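Local atomic coordinates of methyltransferase type 12 (Clostridium thermocellum, PDB entry 3JWG), a protein that probably transfers a methyl group from S-adenosyl-L-methionine to the 2'-hydroxyl of the 3'-terminal nucleotide of small RNAs, the chain being its C-terminal methyltransferase domain. Residues 42-47 and 71-76; 61-66 and 88-93; 185-190 and 204-209. All coordinates share one frame; numbering follows the deposited sequence.

Contact 1 (42-47 and 71-76)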
ATOM      1  N   ASN A  42       5.931  -8.726   1.948  1.00 22.70           N
ATOM      2  CA  ASN A  42       4.951  -9.739   1.574  1.00 24.03           C
ATOM      3  C   ASN A  42       4.354  -9.483   0.199  1.00 21.83           C
ATOM      4  O   ASN A  42       4.123 -10.424  -0.565  1.00 22.60           O
ATOM      5  CB  ASN A  42       3.850  -9.836   2.630  1.00 25.30           C
ATOM      6  CG  ASN A  42       4.357 -10.400   3.937  1.00 29.57           C
ATOM      7  OD1 ASN A  42       5.151 -11.339   3.944  1.00 32.00           O
ATOM      8  ND2 ASN A  42       3.900  -9.839   5.049  1.00 30.18           N
ATOM      9  N   LEU A  43       4.112  -8.215  -0.123  1.00 20.44           N
ATOM     10  CA  LEU A  43       3.564  -7.861  -1.429  1.00 19.57           C
ATOM     11  C   LEU A  43       4.653  -8.043  -2.491  1.00 20.48           C
ATOM     12  O   LEU A  43       4.392  -8.519  -3.602  1.00 19.46           O
ATOM     13  CB  LEU A  43       3.082  -6.411  -1.439  1.00 18.42           C
ATOM     14  CG  LEU A  43       2.519  -5.950  -2.788  1.00 20.12           C
ATOM     15  CD1 LEU A  43       1.266  -6.755  -3.115  1.00 19.49           C
ATOM     16  CD2 LEU A  43       2.212  -4.459  -2.744  1.00 17.73           C
ATOM     17  N   LEU A  44       5.877  -7.659  -2.139  1.00 20.97           N
ATOM     18  CA  LEU A  44       7.012  -7.790  -3.044  1.00 23.05           C
ATOM     19  C   LEU A  44       7.137  -9.232  -3.534  1.00 22.17           C
ATOM     20  O   LEU A  44       7.347  -9.472  -4.722  1.00 23.17           O
ATOM     21  CB  LEU A  44       8.302  -7.369  -2.329  1.00 24.31           C
ATOM     22  CG  LEU A  44       8.693  -5.887  -2.280  1.00 26.95           C
ATOM     23  CD1 LEU A  44       7.482  -4.992  -2.180  1.00 26.67           C
ATOM     24  CD2 LEU A  44       9.625  -5.673  -1.105  1.00 26.71           C
ATOM     25  N   SER A  45       7.005 -10.186  -2.616  1.00 24.29           N
ATOM     26  CA  SER A  45       7.100 -11.604  -2.962  1.00 25.40           C
ATOM     27  C   SER A  45       6.098 -11.982  -4.043  1.00 25.30           C
ATOM     28  O   SER A  45       6.446 -12.658  -5.013  1.00 24.68           O
ATOM     29  CB  SER A  45       6.846 -12.489  -1.737  1.00 25.71           C
ATOM     30  OG  SER A  45       7.756 -12.213  -0.694  1.00 32.81           O
ATOM     31  N   LEU A  46       4.848 -11.558  -3.866  1.00 25.83           N
ATOM     32  CA  LEU A  46       3.792 -11.868  -4.826  1.00 25.89           C
ATOM     33  C   LEU A  46       4.023 -11.215  -6.182  1.00 25.32           C
ATOM     34  O   LEU A  46       3.712 -11.797  -7.221  1.00 25.66           O
ATOM     35  CB  LEU A  46       2.423 -11.428  -4.290  1.00 25.06           C
ATOM     36  CG  LEU A  46       1.832 -12.151  -3.076  1.00 26.73           C
ATOM     37  CD1 LEU A  46       0.443 -11.591  -2.812  1.00 23.66           C
ATOM     38  CD2 LEU A  46       1.752 -13.651  -3.327  1.00 25.13           C
ATOM     39  N   LEU A  47       4.549  -9.997  -6.169  1.00 25.53           N
ATOM     40  CA  LEU A  47       4.822  -9.276  -7.407  1.00 25.82           C
ATOM     41  C   LEU A  47       5.894  -9.991  -8.236  1.00 26.22           C
ATOM     42  O   LEU A  47       5.787 -10.084  -9.464  1.00 24.80           O
ATOM     43  CB  LEU A  47       5.260  -7.843  -7.088  1.00 22.83           C
ATOM     44  CG  LEU A  47       4.144  -6.942  -6.547  1.00 23.52           C
ATOM     45  CD1 LEU A  47       4.709  -5.584  -6.143  1.00 21.90           C
ATOM     46  CD2 LEU A  47       3.063  -6.778  -7.621  1.00 19.82           C
ATOM     47  N   ASP A  71      16.057 -10.496   3.864  1.00 39.32           N
ATOM     48  CA  ASP A  71      16.352 -11.843   4.328  1.00 41.57           C
ATOM     49  C   ASP A  71      15.187 -12.763   3.982  1.00 40.70           C
ATOM     50  O   ASP A  71      15.383 -13.890   3.532  1.00 40.34           O
ATOM     51  CB  ASP A  71      16.598 -11.853   5.837  1.00 45.22           C
ATOM     52  CG  ASP A  71      16.938 -13.237   6.358  1.00 49.27           C
ATOM     53  OD1 ASP A  71      17.810 -13.901   5.754  1.00 51.89           O
ATOM     54  OD2 ASP A  71      16.343 -13.659   7.372  1.00 51.14           O
ATOM     55  N   ARG A  72      13.969 -12.270   4.185  1.00 39.81           N
ATOM     56  CA  ARG A  72      12.775 -13.048   3.886  1.00 38.15           C
ATOM     57  C   ARG A  72      12.619 -13.272   2.382  1.00 36.62           C
ATOM     58  O   ARG A  72      12.140 -14.317   1.945  1.00 34.87           O
ATOM     59  CB  ARG A  72      11.537 -12.337   4.434  1.00 40.25           C
ATOM     60  CG  ARG A  72      10.242 -12.978   3.996  1.00 42.71           C
ATOM     61  CD  ARG A  72       9.028 -12.265   4.559  1.00 46.44           C
ATOM     62  NE  ARG A  72       7.808 -12.797   3.962  1.00 49.75           N
ATOM     63  CZ  ARG A  72       7.538 -12.749   2.661  1.00 50.27           C
ATOM     64  NH1 ARG A  72       8.404 -12.187   1.829  1.00 49.76           N
ATOM     65  NH2 ARG A  72       6.414 -13.274   2.189  1.00 51.67           N
ATOM     66  N   LEU A  73      13.024 -12.287   1.588  1.00 35.05           N
ATOM     67  CA  LEU A  73      12.921 -12.401   0.138  1.00 34.90           C
ATOM     68  C   LEU A  73      14.098 -13.175  -0.467  1.00 35.14           C
ATOM     69  O   LEU A  73      14.061 -13.549  -1.638  1.00 33.90           O
ATOM     70  CB  LEU A  73      12.832 -11.003  -0.488  1.00 32.91           C
ATOM     71  CG  LEU A  73      11.576 -10.192  -0.152  1.00 31.39           C
ATOM     72  CD1 LEU A  73      11.761  -8.752  -0.581  1.00 31.89           C
ATOM     73  CD2 LEU A  73      10.371 -10.806  -0.835  1.00 30.52           C
ATOM     74  N   LYS A  74      15.133 -13.414   0.336  1.00 36.21           N
ATOM     75  CA  LYS A  74      16.317 -14.144  -0.119  1.00 38.87           C
ATOM     76  C   LYS A  74      16.835 -13.552  -1.423  1.00 39.88           C
ATOM     77  O   LYS A  74      17.255 -14.276  -2.324  1.00 40.08           O
ATOM     78  CB  LYS A  74      15.982 -15.623  -0.331  1.00 40.22           C
ATOM     79  CG  LYS A  74      15.505 -16.349   0.920  1.00 42.91           C
ATOM     80  CD  LYS A  74      16.544 -16.297   2.031  1.00 45.20           C
ATOM     81  CE  LYS A  74      16.025 -16.965   3.294  1.00 47.26           C
ATOM     82  NZ  LYS A  74      16.976 -16.834   4.431  1.00 49.09           N
ATOM     83  N   ILE A  75      16.812 -12.227  -1.506  1.00 41.07           N
ATOM     84  CA  ILE A  75      17.247 -11.521  -2.701  1.00 43.50           C
ATOM     85  C   ILE A  75      18.648 -11.886  -3.194  1.00 44.53           C
ATOM     86  O   ILE A  75      18.842 -12.120  -4.387  1.00 44.47           O
ATOM     87  CB  ILE A  75      17.179  -9.998  -2.483  1.00 44.23           C
ATOM     88  CG1 ILE A  75      15.774  -9.601  -2.027  1.00 45.40           C
ATOM     89  CG2 ILE A  75      17.506  -9.278  -3.774  1.00 44.43           C
ATOM     90  CD1 ILE A  75      15.599  -8.113  -1.813  1.00 47.61           C
ATOM     91  N   ASP A  76      19.619 -11.943  -2.287  1.00 45.48           N
ATOM     92  CA  ASP A  76      20.991 -12.266  -2.673  1.00 47.80           C
ATOM     93  C   ASP A  76      21.178 -13.693  -3.183  1.00 47.37           C
ATOM     94  O   ASP A  76      22.308 -14.143  -3.374  1.00 48.65           O
ATOM     95  CB  ASP A  76      21.948 -12.017  -1.501  1.00 49.77           C
ATOM     96  CG  ASP A  76      21.669 -12.919  -0.313  1.00 52.48           C
ATOM     97  OD1 ASP A  76      21.667 -14.155  -0.486  1.00 55.60           O
ATOM     98  OD2 ASP A  76      21.456 -12.393   0.799  1.00 55.46           O
TER
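In the Rossmann-like fold of class I methyltransferases, the helix that follows the glycine-rich loop after the first strand meets the C-terminal part of the next helix, 63-73. Here Asn42, Leu44 and Ser45 face Arg72 and Leu73. The contact has a polar half toward the surface and an apolar half toward the sheet.

In the polar half, Arg72 leaves its backbone with CG trans to N (chi1 172°) and stays extended as far as NE, which carries the guanidinium across to helix 42-48. Its NH1 donates to Ser45 OG over 2.6 Å, almost straight at 174°, with the oxygen practically in the guanidinium plane. A second bond from NH2 to the same OG, 3.4 Å long, is weak. Ser45 OG is also hydrogen-bonded to Gly41 O, one turn back, so the hydroxyl links the start of its own helix to the arginine. Asn42 approaches differently: its OD1 sits over one guanidinium face, 3.1 Å from Arg72 CZ, and the amide plane stands 77° from the guanidinium plane. The N-H groups do not point at this oxygen, so the attraction is probably electrostatic rather than a hydrogen bond. Glu40 of the glycine-rich loop also touches Arg72 and probably adds negative charge nearby. The side chain of Asn42 lies about 8 Å from the bound magnesium ion.

Below this polar layer the two leucines cross at about a right angle. Leu44 rests on Leu88 of strand 86-90 and Leu73 on Ile86 of the same strand, so the two leucines share that strand as their floor. Leu44 CD2 meets Leu73 CD1 at 3.8 Å.

Contact 2 (61-66 and 88-93)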
ATOM      1  N   VAL A  61      10.300   2.816   6.423  1.00 29.51           N
ATOM      2  CA  VAL A  61      10.895   3.816   7.306  1.00 31.50           C
ATOM      3  C   VAL A  61      11.961   3.208   8.206  1.00 32.33           C
ATOM      4  O   VAL A  61      12.861   3.904   8.671  1.00 34.61           O
ATOM      5  CB  VAL A  61       9.826   4.468   8.218  1.00 31.17           C
ATOM      6  CG1 VAL A  61       8.752   5.126   7.375  1.00 30.01           C
ATOM      7  CG2 VAL A  61       9.207   3.420   9.131  1.00 28.52           C
ATOM      8  N   SER A  62      11.857   1.905   8.440  1.00 33.76           N
ATOM      9  CA  SER A  62      12.788   1.203   9.318  1.00 35.44           C
ATOM     10  C   SER A  62      13.899   0.411   8.635  1.00 36.29           C
ATOM     11  O   SER A  62      13.651  -0.392   7.732  1.00 34.09           O
ATOM     12  CB  SER A  62      12.004   0.267  10.240  1.00 36.76           C
ATOM     13  OG  SER A  62      12.866  -0.651  10.888  1.00 38.45           O
ATOM     14  N   TYR A  63      15.126   0.643   9.090  1.00 36.30           N
ATOM     15  CA  TYR A  63      16.294  -0.052   8.564  1.00 38.40           C
ATOM     16  C   TYR A  63      16.191  -1.536   8.904  1.00 37.91           C
ATOM     17  O   TYR A  63      16.442  -2.404   8.064  1.00 37.74           O
ATOM     18  CB  TYR A  63      17.568   0.517   9.190  1.00 41.38           C
ATOM     19  CG  TYR A  63      18.795  -0.330   8.947  1.00 44.56           C
ATOM     20  CD1 TYR A  63      19.456  -0.302   7.718  1.00 45.94           C
ATOM     21  CD2 TYR A  63      19.281  -1.184   9.938  1.00 46.50           C
ATOM     22  CE1 TYR A  63      20.573  -1.105   7.481  1.00 47.21           C
ATOM     23  CE2 TYR A  63      20.394  -1.993   9.712  1.00 48.15           C
ATOM     24  CZ  TYR A  63      21.035  -1.948   8.483  1.00 48.59           C
ATOM     25  OH  TYR A  63      22.131  -2.755   8.256  1.00 49.96           O
ATOM     26  N   SER A  64      15.819  -1.813  10.147  1.00 37.16           N
ATOM     27  CA  SER A  64      15.678  -3.180  10.630  1.00 37.51           C
ATOM     28  C   SER A  64      14.665  -3.981   9.813  1.00 36.75           C
ATOM     29  O   SER A  64      14.903  -5.142   9.472  1.00 36.63           O
ATOM     30  CB  SER A  64      15.253  -3.168  12.098  1.00 37.24           C
ATOM     31  OG  SER A  64      15.067  -4.488  12.569  1.00 40.54           O
ATOM     32  N   VAL A  65      13.531  -3.361   9.509  1.00 36.65           N
ATOM     33  CA  VAL A  65      12.490  -4.024   8.731  1.00 34.58           C
ATOM     34  C   VAL A  65      12.997  -4.390   7.342  1.00 34.25           C
ATOM     35  O   VAL A  65      12.830  -5.522   6.888  1.00 32.73           O
ATOM     36  CB  VAL A  65      11.248  -3.125   8.576  1.00 36.10           C
ATOM     37  CG1 VAL A  65      10.191  -3.845   7.751  1.00 34.09           C
ATOM     38  CG2 VAL A  65      10.693  -2.759   9.948  1.00 35.15           C
ATOM     39  N   LEU A  66      13.616  -3.426   6.668  1.00 34.50           N
ATOM     40  CA  LEU A  66      14.146  -3.658   5.332  1.00 35.39           C
ATOM     41  C   LEU A  66      15.158  -4.791   5.331  1.00 36.52           C
ATOM     42  O   LEU A  66      15.254  -5.547   4.365  1.00 35.33           O
ATOM     43  CB  LEU A  66      14.781  -2.377   4.787  1.00 35.97           C
ATOM     44  CG  LEU A  66      13.770  -1.297   4.393  1.00 35.58           C
ATOM     45  CD1 LEU A  66      14.491  -0.007   4.052  1.00 36.64           C
ATOM     46  CD2 LEU A  66      12.947  -1.785   3.206  1.00 35.04           C
ATOM     47  N   LEU A  88      15.154  -2.123  -2.939  1.00 25.69           N
ATOM     48  CA  LEU A  88      14.658  -1.770  -1.610  1.00 27.60           C
ATOM     49  C   LEU A  88      15.491  -0.630  -1.051  1.00 27.98           C
ATOM     50  O   LEU A  88      16.704  -0.604  -1.236  1.00 28.30           O
ATOM     51  CB  LEU A  88      14.769  -2.964  -0.656  1.00 29.34           C
ATOM     52  CG  LEU A  88      13.945  -4.227  -0.898  1.00 29.87           C
ATOM     53  CD1 LEU A  88      14.476  -5.348  -0.020  1.00 33.44           C
ATOM     54  CD2 LEU A  88      12.488  -3.965  -0.598  1.00 31.23           C
ATOM     55  N   PHE A  89      14.845   0.319  -0.380  1.00 27.64           N
ATOM     56  CA  PHE A  89      15.575   1.423   0.233  1.00 27.72           C
ATOM     57  C   PHE A  89      14.780   2.058   1.364  1.00 28.28           C
ATOM     58  O   PHE A  89      13.554   1.929   1.431  1.00 25.78           O
ATOM     59  CB  PHE A  89      15.991   2.469  -0.819  1.00 27.03           C
ATOM     60  CG  PHE A  89      14.867   3.311  -1.354  1.00 24.38           C
ATOM     61  CD1 PHE A  89      14.492   4.488  -0.711  1.00 23.96           C
ATOM     62  CD2 PHE A  89      14.227   2.962  -2.540  1.00 24.17           C
ATOM     63  CE1 PHE A  89      13.502   5.311  -1.246  1.00 24.10           C
ATOM     64  CE2 PHE A  89      13.236   3.774  -3.085  1.00 22.18           C
ATOM     65  CZ  PHE A  89      12.872   4.953  -2.439  1.00 25.19           C
ATOM     66  N   GLN A  90      15.489   2.726   2.265  1.00 27.81           N
ATOM     67  CA  GLN A  90      14.869   3.360   3.419  1.00 27.27           C
ATOM     68  C   GLN A  90      14.458   4.794   3.136  1.00 28.76           C
ATOM     69  O   GLN A  90      15.119   5.510   2.380  1.00 28.86           O
ATOM     70  CB  GLN A  90      15.830   3.306   4.614  1.00 29.95           C
ATOM     71  CG  GLN A  90      15.219   3.743   5.940  1.00 33.25           C
ATOM     72  CD  GLN A  90      16.137   3.489   7.126  1.00 37.25           C
ATOM     73  OE1 GLN A  90      15.760   3.720   8.278  1.00 37.79           O
ATOM     74  NE2 GLN A  90      17.347   3.010   6.851  1.00 37.71           N
ATOM     75  N   SER A  91      13.348   5.204   3.741  1.00 28.01           N
ATOM     76  CA  SER A  91      12.838   6.557   3.582  1.00 28.03           C
ATOM     77  C   SER A  91      11.854   6.885   4.692  1.00 29.07           C
ATOM     78  O   SER A  91      11.136   6.010   5.173  1.00 28.87           O
ATOM     79  CB  SER A  91      12.137   6.727   2.234  1.00 28.23           C
ATOM     80  OG  SER A  91      11.541   8.014   2.153  1.00 28.13           O
ATOM     81  N   SER A  92      11.823   8.153   5.088  1.00 29.53           N
ATOM     82  CA  SER A  92      10.924   8.600   6.141  1.00 32.25           C
ATOM     83  C   SER A  92       9.543   8.920   5.568  1.00 33.33           C
ATOM     84  O   SER A  92       8.611   9.200   6.317  1.00 33.64           O
ATOM     85  CB  SER A  92      11.497   9.838   6.835  1.00 31.02           C
ATOM     86  OG  SER A  92      11.514  10.956   5.961  1.00 35.02           O
ATOM     87  N   LEU A  93       9.427   8.882   4.241  1.00 33.08           N
ATOM     88  CA  LEU A  93       8.163   9.155   3.556  1.00 33.02           C
ATOM     89  C   LEU A  93       7.633  10.552   3.878  1.00 34.86           C
ATOM     90  O   LEU A  93       6.431  10.750   4.065  1.00 35.96           O
ATOM     91  CB  LEU A  93       7.124   8.103   3.951  1.00 30.78           C
ATOM     92  CG  LEU A  93       7.526   6.644   3.705  1.00 28.72           C
ATOM     93  CD1 LEU A  93       6.495   5.699   4.313  1.00 29.13           C
ATOM     94  CD2 LEU A  93       7.661   6.405   2.212  1.00 29.57           C
TER
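Leu66 and Val61 supply most of the apolar contact with segment 88-93. The isobutyl group of Leu66 lies over the strand backbone: CD1 is 3.4 Å from Phe89 O and 3.6 Å from Gln90 CB, so a single methyl covers a peptide carbonyl and the root of the next side chain. Its other branch reaches Leu88 more loosely, CD2 to CD2 at 4.4 Å. At the far end Val61 crosses Leu93 at about a right angle; CG1, held anti to the carbonyl carbon of Val61 (chi1 -59°), is the branch that reaches Leu93 CD1, at 3.8 Å.

Two polar approaches involve the main chain of segment 61-66. Val61 CA comes to 3.1 Å from Ser91 O in a CA-H...O contact, the closest backbone approach of the two segments. Gln90, extended beyond CG, reaches over the start of helix 63-73 and lays its amide near the main chain of Val61 and Tyr63, at 30° to the tyrosine ring plane.

Each segment also fixes its own turn. Ser62 is the N-cap of helix 63-73, its OG accepting from Val65 N at 3.1 Å. Ser91 OG accepts from Leu93 N over 3.1 Å, forming an ST turn.

The contact belongs to a beta-alpha-beta crossover: strand 55-60 runs into helix 63-73, and the chain returns through 86-90, the outermost strand on this side. Asp60, ending strand 55-60, ties both parts: its OD2 accepts a hydrogen bond from Ser62 N and its backbone is hydrogen-bonded to Ser91, while Leu66 also touches Cys38 in the glycine-rich loop.

Contact 3 (185-190 and 204-209)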
ATOM      1  N   SER A 185      -9.086  10.603  -9.469  1.00 19.89           N
ATOM      2  CA  SER A 185     -10.454  10.146  -9.319  1.00 22.42           C
ATOM      3  C   SER A 185     -10.248   8.907  -8.440  1.00 22.53           C
ATOM      4  O   SER A 185      -9.171   8.295  -8.470  1.00 21.24           O
ATOM      5  CB  SER A 185     -11.061   9.778 -10.680  1.00 23.67           C
ATOM      6  OG  SER A 185     -10.298   8.781 -11.329  1.00 31.13           O
ATOM      7  N   VAL A 186     -11.242   8.534  -7.645  1.00 21.03           N
ATOM      8  CA  VAL A 186     -11.067   7.371  -6.783  1.00 20.69           C
ATOM      9  C   VAL A 186     -12.312   6.496  -6.708  1.00 20.24           C
ATOM     10  O   VAL A 186     -13.438   6.985  -6.820  1.00 20.23           O
ATOM     11  CB  VAL A 186     -10.627   7.816  -5.345  1.00 20.06           C
ATOM     12  CG1 VAL A 186     -11.722   8.628  -4.684  1.00 20.11           C
ATOM     13  CG2 VAL A 186     -10.267   6.600  -4.499  1.00 18.47           C
ATOM     14  N   ARG A 187     -12.096   5.192  -6.557  1.00 19.31           N
ATOM     15  CA  ARG A 187     -13.188   4.231  -6.443  1.00 20.94           C
ATOM     16  C   ARG A 187     -12.849   3.338  -5.259  1.00 20.40           C
ATOM     17  O   ARG A 187     -11.674   3.192  -4.902  1.00 18.17           O
ATOM     18  CB  ARG A 187     -13.341   3.403  -7.732  1.00 21.76           C
ATOM     19  CG  ARG A 187     -12.250   2.375  -7.992  1.00 23.68           C
ATOM     20  CD  ARG A 187     -12.413   1.773  -9.390  1.00 27.36           C
ATOM     21  NE  ARG A 187     -11.465   0.694  -9.668  1.00 25.28           N
ATOM     22  CZ  ARG A 187     -11.606  -0.561  -9.256  1.00 28.16           C
ATOM     23  NH1 ARG A 187     -12.665  -0.914  -8.540  1.00 31.28           N
ATOM     24  NH2 ARG A 187     -10.687  -1.474  -9.567  1.00 28.64           N
ATOM     25  N   PHE A 188     -13.873   2.753  -4.644  1.00 19.37           N
ATOM     26  CA  PHE A 188     -13.664   1.913  -3.471  1.00 20.88           C
ATOM     27  C   PHE A 188     -14.009   0.459  -3.665  1.00 24.03           C
ATOM     28  O   PHE A 188     -14.910   0.108  -4.434  1.00 24.09           O
ATOM     29  CB  PHE A 188     -14.466   2.474  -2.291  1.00 20.37           C
ATOM     30  CG  PHE A 188     -14.136   3.899  -1.979  1.00 20.31           C
ATOM     31  CD1 PHE A 188     -12.933   4.226  -1.361  1.00 19.14           C
ATOM     32  CD2 PHE A 188     -14.993   4.925  -2.364  1.00 19.79           C
ATOM     33  CE1 PHE A 188     -12.589   5.551  -1.138  1.00 19.54           C
ATOM     34  CE2 PHE A 188     -14.654   6.258  -2.145  1.00 22.18           C
ATOM     35  CZ  PHE A 188     -13.449   6.571  -1.531  1.00 19.56           C
ATOM     36  N   LEU A 189     -13.271  -0.385  -2.954  1.00 24.82           N
ATOM     37  CA  LEU A 189     -13.466  -1.820  -2.998  1.00 29.08           C
ATOM     38  C   LEU A 189     -13.603  -2.353  -1.576  1.00 32.57           C
ATOM     39  O   LEU A 189     -13.138  -1.734  -0.611  1.00 32.20           O
ATOM     40  CB  LEU A 189     -12.279  -2.507  -3.684  1.00 29.36           C
ATOM     41  CG  LEU A 189     -12.043  -2.238  -5.174  1.00 30.55           C
ATOM     42  CD1 LEU A 189     -11.656  -0.789  -5.388  1.00 33.30           C
ATOM     43  CD2 LEU A 189     -10.951  -3.155  -5.687  1.00 33.02           C
ATOM     44  N   GLN A 190     -14.252  -3.502  -1.459  1.00 35.67           N
ATOM     45  CA  GLN A 190     -14.447  -4.157  -0.177  1.00 39.40           C
ATOM     46  C   GLN A 190     -13.695  -5.478  -0.250  1.00 39.73           C
ATOM     47  O   GLN A 190     -14.111  -6.400  -0.954  1.00 40.68           O
ATOM     48  CB  GLN A 190     -15.940  -4.409   0.063  1.00 41.60           C
ATOM     49  CG  GLN A 190     -16.762  -3.139   0.228  1.00 44.64           C
ATOM     50  CD  GLN A 190     -18.260  -3.408   0.250  1.00 47.83           C
ATOM     51  OE1 GLN A 190     -18.867  -3.715  -0.783  1.00 48.84           O
ATOM     52  NE2 GLN A 190     -18.864  -3.303   1.431  1.00 45.75           N
ATOM     53  N   MET A 204     -10.427  -0.636   0.508  1.00 15.55           N
ATOM     54  CA  MET A 204      -9.406  -0.215  -0.438  1.00 16.62           C
ATOM     55  C   MET A 204      -9.892   0.878  -1.368  1.00 16.86           C
ATOM     56  O   MET A 204     -11.029   0.846  -1.845  1.00 16.70           O
ATOM     57  CB  MET A 204      -8.940  -1.434  -1.245  1.00 20.02           C
ATOM     58  CG  MET A 204      -8.005  -1.145  -2.414  1.00 23.56           C
ATOM     59  SD  MET A 204      -7.576  -2.699  -3.266  1.00 30.16           S
ATOM     60  CE  MET A 204      -6.728  -3.514  -1.971  1.00 21.69           C
ATOM     61  N   GLY A 205      -9.022   1.860  -1.599  1.00 13.46           N
ATOM     62  CA  GLY A 205      -9.348   2.949  -2.494  1.00 12.49           C
ATOM     63  C   GLY A 205      -8.371   2.871  -3.656  1.00 15.66           C
ATOM     64  O   GLY A 205      -7.161   2.755  -3.444  1.00 15.54           O
ATOM     65  N   VAL A 206      -8.887   2.894  -4.878  1.00 13.54           N
ATOM     66  CA  VAL A 206      -8.027   2.857  -6.057  1.00 14.22           C
ATOM     67  C   VAL A 206      -8.122   4.233  -6.704  1.00 15.05           C
ATOM     68  O   VAL A 206      -9.190   4.664  -7.152  1.00 15.02           O
ATOM     69  CB  VAL A 206      -8.460   1.755  -7.046  1.00 16.37           C
ATOM     70  CG1 VAL A 206      -7.527   1.736  -8.263  1.00 14.48           C
ATOM     71  CG2 VAL A 206      -8.436   0.403  -6.345  1.00 14.06           C
ATOM     72  N   PHE A 207      -6.994   4.933  -6.716  1.00 12.95           N
ATOM     73  CA  PHE A 207      -6.926   6.275  -7.267  1.00 15.48           C
ATOM     74  C   PHE A 207      -6.340   6.231  -8.671  1.00 16.85           C
ATOM     75  O   PHE A 207      -5.357   5.537  -8.912  1.00 16.89           O
ATOM     76  CB  PHE A 207      -6.026   7.162  -6.392  1.00 13.90           C
ATOM     77  CG  PHE A 207      -6.529   7.368  -4.988  1.00 15.44           C
ATOM     78  CD1 PHE A 207      -7.168   8.555  -4.633  1.00 17.86           C
ATOM     79  CD2 PHE A 207      -6.313   6.408  -4.006  1.00 17.35           C
ATOM     80  CE1 PHE A 207      -7.581   8.788  -3.313  1.00 16.42           C
ATOM     81  CE2 PHE A 207      -6.721   6.627  -2.686  1.00 16.29           C
ATOM     82  CZ  PHE A 207      -7.354   7.821  -2.339  1.00 17.33           C
ATOM     83  N   THR A 208      -6.938   6.992  -9.583  1.00 17.59           N
ATOM     84  CA  THR A 208      -6.475   7.061 -10.965  1.00 18.67           C
ATOM     85  C   THR A 208      -6.183   8.516 -11.311  1.00 19.46           C
ATOM     86  O   THR A 208      -7.028   9.387 -11.126  1.00 18.05           O
ATOM     87  CB  THR A 208      -7.536   6.504 -11.929  1.00 19.34           C
ATOM     88  OG1 THR A 208      -7.735   5.113 -11.655  1.00 20.37           O
ATOM     89  CG2 THR A 208      -7.082   6.665 -13.392  1.00 21.36           C
ATOM     90  N   LEU A 209      -4.976   8.774 -11.804  1.00 22.19           N
ATOM     91  CA  LEU A 209      -4.563  10.129 -12.151  1.00 24.58           C
ATOM     92  C   LEU A 209      -5.492  10.708 -13.211  1.00 27.41           C
ATOM     93  O   LEU A 209      -5.754  10.072 -14.234  1.00 25.89           O
ATOM     94  CB  LEU A 209      -3.115  10.127 -12.659  1.00 23.08           C
ATOM     95  CG  LEU A 209      -2.488  11.495 -12.954  1.00 25.16           C
ATOM     96  CD1 LEU A 209      -2.512  12.361 -11.700  1.00 22.55           C
ATOM     97  CD2 LEU A 209      -1.059  11.307 -13.437  1.00 24.75           C
TER
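The bump of Val186 sits on the ring of Phe207: CG2 is 3.6 Å from the ring centroid and only 8° off its normal, a CH-pi contact over the middle of the face. The two side chains lie alongside each other, and Val186 CB also reaches Phe207 CD1 at 3.6 Å. On the same face Gly205, without a side chain, makes a dip in the strand, flanked by Phe188, whose CD1 comes within 4.0 Å of Gly205 CA, and by Val186 CG2.

These strands form the antiparallel hairpin that ends the 3-2-1-4-5-7-6 sheet of class I methyltransferases, strand 202-209 lying between 135-141 and 184-191. Backbone bonds pair Ser185 with Thr208, Arg187 with Val206 and Leu189 with Met204; Val206 N to Arg187 O measures 2.8 Å. Helix 168-182 covers the sheet face carrying Val186, Phe188 and Phe207, Ala175 touching both phenylalanines.

On the opposite face Leu189 spreads its fork over two neighbours, CD1 against Val206 CG2 at 3.6 Å and CD2 against Met204 SD at 4.2 Å. Arg187 runs alongside Val206, its CG 4.0 Å from Val206 CB, and the valine lies under one guanidinium face, toward the rim. Met204 turns its far end away to strand 135-141, where it meets Ile137.

Contacts 1 and 2 share helix 63-73, one near its C-terminal part and the other at its start, and they touch through Leu88, whose CD2 lies 3.4 Å from Leu44 CD2. Contact 3 lies on the other side of the chain's centre, about 26 Å from each of them between centres, in the hairpin that forms the opposite sheet edge. Contact 2 is the most superficial; contacts 1 and 3 are partly buried. Their chemistry follows their place: in contact 1 an arginine bonds helix to helix above a leucine pair, in contact 2 a helix start and the loop before it meet a strand end through leucine and valine packing, a CA-H...O contact and an extended glutamine, and regular backbone pairing dominates contact 3.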